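Probable succinyl-CoA:3-ketoacid coenzyme A transferase subunit B (Bacillus subtilis, PDB 3CDK) probably catalyses, as one subunit of a CoA-transferase, the transfer of coenzyme A from succinyl-CoA to a 3-oxo acid, giving a 3-oxoacyl-CoA and succinate. Local coordinates at residues 100-105 against 141-146. Residues are numbered along the deposited sequence; the frame is centred on the assembly and turned at random.
Sequences IDLAIL and RIVVIM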
ATOM      1  N   ILE B 100       3.836   7.368 -13.705  1.00 30.54           N
ATOM      2  CA  ILE B 100       4.152   8.727 -14.130  1.00 29.33           C
ATOM      3  C   ILE B 100       4.967   8.713 -15.440  1.00 30.58           C
ATOM      4  O   ILE B 100       6.044   8.124 -15.535  1.00 30.61           O
ATOM      5  CB  ILE B 100       4.900   9.479 -12.994  1.00 28.46           C
ATOM      6  CG1 ILE B 100       4.088   9.404 -11.698  1.00 26.43           C
ATOM      7  CG2 ILE B 100       5.224  10.922 -13.379  1.00 26.68           C
ATOM      8  CD1 ILE B 100       2.836  10.256 -11.735  1.00 26.28           C
ATOM      9  N   ASP B 101       4.406   9.356 -16.444  1.00 32.03           N
ATOM     10  CA  ASP B 101       4.976   9.441 -17.787  1.00 33.70           C
ATOM     11  C   ASP B 101       6.215  10.328 -17.908  1.00 33.19           C
ATOM     12  O   ASP B 101       7.047  10.121 -18.778  1.00 33.21           O
ATOM     13  CB  ASP B 101       3.892   9.997 -18.713  1.00 34.66           C
ATOM     14  CG  ASP B 101       2.687   9.082 -18.796  1.00 37.09           C
ATOM     15  OD1 ASP B 101       2.895   7.854 -19.006  1.00 39.13           O
ATOM     16  OD2 ASP B 101       1.540   9.585 -18.657  1.00 38.14           O
ATOM     17  N   LEU B 102       6.326  11.313 -17.024  1.00 32.68           N
ATOM     18  CA  LEU B 102       7.323  12.354 -17.148  1.00 32.70           C
ATOM     19  C   LEU B 102       7.559  13.045 -15.830  1.00 31.85           C
ATOM     20  O   LEU B 102       6.608  13.450 -15.148  1.00 32.18           O
ATOM     21  CB  LEU B 102       6.890  13.411 -18.196  1.00 33.58           C
ATOM     22  CG  LEU B 102       7.870  14.567 -18.437  1.00 34.15           C
ATOM     23  CD1 LEU B 102       9.179  14.089 -19.148  1.00 35.00           C
ATOM     24  CD2 LEU B 102       7.220  15.726 -19.184  1.00 34.00           C
ATOM     25  N   ALA B 103       8.828  13.214 -15.485  1.00 31.06           N
ATOM     26  CA  ALA B 103       9.201  14.060 -14.362  1.00 30.40           C
ATOM     27  C   ALA B 103      10.210  15.063 -14.857  1.00 31.28           C
ATOM     28  O   ALA B 103      11.248  14.698 -15.427  1.00 31.41           O
ATOM     29  CB  ALA B 103       9.768  13.252 -13.226  1.00 28.81           C
ATOM     30  N   ILE B 104       9.876  16.337 -14.684  1.00 32.57           N
ATOM     31  CA  ILE B 104      10.807  17.409 -14.992  1.00 33.65           C
ATOM     32  C   ILE B 104      11.415  17.865 -13.679  1.00 33.46           C
ATOM     33  O   ILE B 104      10.673  18.136 -12.752  1.00 33.90           O
ATOM     34  CB  ILE B 104      10.092  18.542 -15.747  1.00 34.15           C
ATOM     35  CG1 ILE B 104       9.346  17.956 -16.964  1.00 34.29           C
ATOM     36  CG2 ILE B 104      11.086  19.622 -16.180  1.00 34.23           C
ATOM     37  CD1 ILE B 104       8.451  18.972 -17.737  1.00 34.73           C
ATOM     38  N   LEU B 105      12.747  17.884 -13.579  1.00 34.02           N
ATOM     39  CA  LEU B 105      13.451  18.267 -12.312  1.00 34.29           C
ATOM     40  C   LEU B 105      14.532  19.267 -12.591  1.00 34.85           C
ATOM     41  O   LEU B 105      15.056  19.303 -13.698  1.00 35.41           O
ATOM     42  CB  LEU B 105      14.158  17.086 -11.634  1.00 32.97           C
ATOM     43  CG  LEU B 105      13.491  15.728 -11.407  1.00 34.18           C
ATOM     44  CD1 LEU B 105      13.579  14.889 -12.648  1.00 32.36           C
ATOM     45  CD2 LEU B 105      14.170  14.982 -10.224  1.00 33.23           C
ATOM     46  N   ARG B 141       9.900   9.005 -18.333  1.00 34.24           N
ATOM     47  CA  ARG B 141      10.853   9.881 -18.957  1.00 34.30           C
ATOM     48  C   ARG B 141      11.398  10.943 -17.983  1.00 32.97           C
ATOM     49  O   ARG B 141      10.629  11.557 -17.256  1.00 32.11           O
ATOM     50  CB  ARG B 141      10.240  10.495 -20.206  1.00 34.66           C
ATOM     51  CG  ARG B 141      11.167  11.454 -20.905  1.00 37.54           C
ATOM     52  CD  ARG B 141      10.567  11.874 -22.207  1.00 42.30           C
ATOM     53  NE  ARG B 141      11.278  12.969 -22.840  1.00 42.37           N
ATOM     54  CZ  ARG B 141      12.290  12.802 -23.680  1.00 45.65           C
ATOM     55  NH1 ARG B 141      12.715  11.573 -23.971  1.00 46.26           N
ATOM     56  NH2 ARG B 141      12.872  13.866 -24.233  1.00 46.09           N
ATOM     57  N   ILE B 142      12.721  11.136 -17.974  1.00 32.47           N
ATOM     58  CA  ILE B 142      13.393  12.036 -17.030  1.00 31.88           C
ATOM     59  C   ILE B 142      13.994  13.212 -17.770  1.00 34.00           C
ATOM     60  O   ILE B 142      14.851  13.050 -18.676  1.00 35.34           O
ATOM     61  CB  ILE B 142      14.523  11.328 -16.221  1.00 31.27           C
ATOM     62  CG1 ILE B 142      13.983  10.095 -15.482  1.00 27.34           C
ATOM     63  CG2 ILE B 142      15.188  12.329 -15.222  1.00 30.53           C
ATOM     64  CD1 ILE B 142      12.792  10.445 -14.595  1.00 24.99           C
ATOM     65  N   VAL B 143      13.538  14.400 -17.400  1.00 34.24           N
ATOM     66  CA  VAL B 143      13.997  15.606 -18.053  1.00 34.71           C
ATOM     67  C   VAL B 143      14.431  16.577 -16.981  1.00 34.53           C
ATOM     68  O   VAL B 143      13.705  16.808 -15.971  1.00 33.48           O
ATOM     69  CB  VAL B 143      12.891  16.225 -18.933  1.00 35.40           C
ATOM     70  CG1 VAL B 143      13.192  17.672 -19.249  1.00 35.23           C
ATOM     71  CG2 VAL B 143      12.743  15.429 -20.218  1.00 36.51           C
ATOM     72  N   VAL B 144      15.618  17.132 -17.215  1.00 34.70           N
ATOM     73  CA  VAL B 144      16.248  18.102 -16.322  1.00 35.20           C
ATOM     74  C   VAL B 144      16.415  19.449 -17.029  1.00 36.93           C
ATOM     75  O   VAL B 144      16.873  19.506 -18.199  1.00 37.76           O
ATOM     76  CB  VAL B 144      17.606  17.580 -15.861  1.00 33.99           C
ATOM     77  CG1 VAL B 144      18.375  18.634 -15.158  1.00 35.49           C
ATOM     78  CG2 VAL B 144      17.411  16.434 -14.928  1.00 34.02           C
ATOM     79  N   ILE B 145      16.022  20.524 -16.348  1.00 37.57           N
ATOM     80  CA  ILE B 145      16.319  21.847 -16.872  1.00 40.11           C
ATOM     81  C   ILE B 145      17.238  22.524 -15.928  1.00 41.12           C
ATOM     82  O   ILE B 145      16.925  22.608 -14.745  1.00 41.55           O
ATOM     83  CB  ILE B 145      15.096  22.741 -17.016  1.00 40.71           C
ATOM     84  CG1 ILE B 145      14.184  22.600 -15.781  1.00 40.66           C
ATOM     85  CG2 ILE B 145      14.395  22.439 -18.341  1.00 39.77           C
ATOM     86  CD1 ILE B 145      12.857  23.358 -15.907  1.00 39.93           C
ATOM     87  N   MET B 146      18.354  23.021 -16.455  1.00 42.40           N
ATOM     88  CA  MET B 146      19.426  23.550 -15.639  1.00 43.93           C
ATOM     89  C   MET B 146      20.241  24.608 -16.396  1.00 46.53           C
ATOM     90  O   MET B 146      20.499  24.450 -17.593  1.00 47.43           O
ATOM     91  CB  MET B 146      20.327  22.392 -15.223  1.00 43.15           C
ATOM     92  CG  MET B 146      21.405  22.732 -14.203  1.00 42.46           C
ATOM     93  SD  MET B 146      22.338  21.229 -13.805  1.00 43.09           S
ATOM     94  CE  MET B 146      23.251  20.920 -15.334  1.00 39.74           C
TER
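Ala103 of strand 102-105 is hydrogen-bonded through N to Arg141 O (3.0 Å) and through O to Val143 N, in the parallel strand 141-145; Leu105 repeats the pattern, its N bonded to Val143 O at 2.8 Å and its O to Ile145 N. Arg141 runs beside Leu102, both pointing the same way. Arg141 CB sits 3.5 Å from Asp101 O; Arg141 CG, anti to the backbone N (chi1 179°), passes Leu102 CD1 at 3.7 Å, and CD still touches that methyl. Beyond CD the extended chain leaves the strand pair, and NH2 makes a salt bridge with Glu18. Leu102 CD1 also reaches Val143 CG2 (4.0 Å), and farther along the same face Ile104 CG2 meets Ile145 CD1. On the other face Leu105 crosses Ile142, CD1 against CG2 at 4.0 Å. The side chain of Ala103 is about 9 Å from that of Glu50, the predicted active-site residue. Helix 132-138 lies over Ala103 and Leu105, and the long connection that ends in it makes a right-handed crossover into strand 141-145. The buried pair lies in the parallel part of a mixed, Rossmann-like sheet, with strand 24-27 beside 102-105 and strand 173-175 beside 141-145.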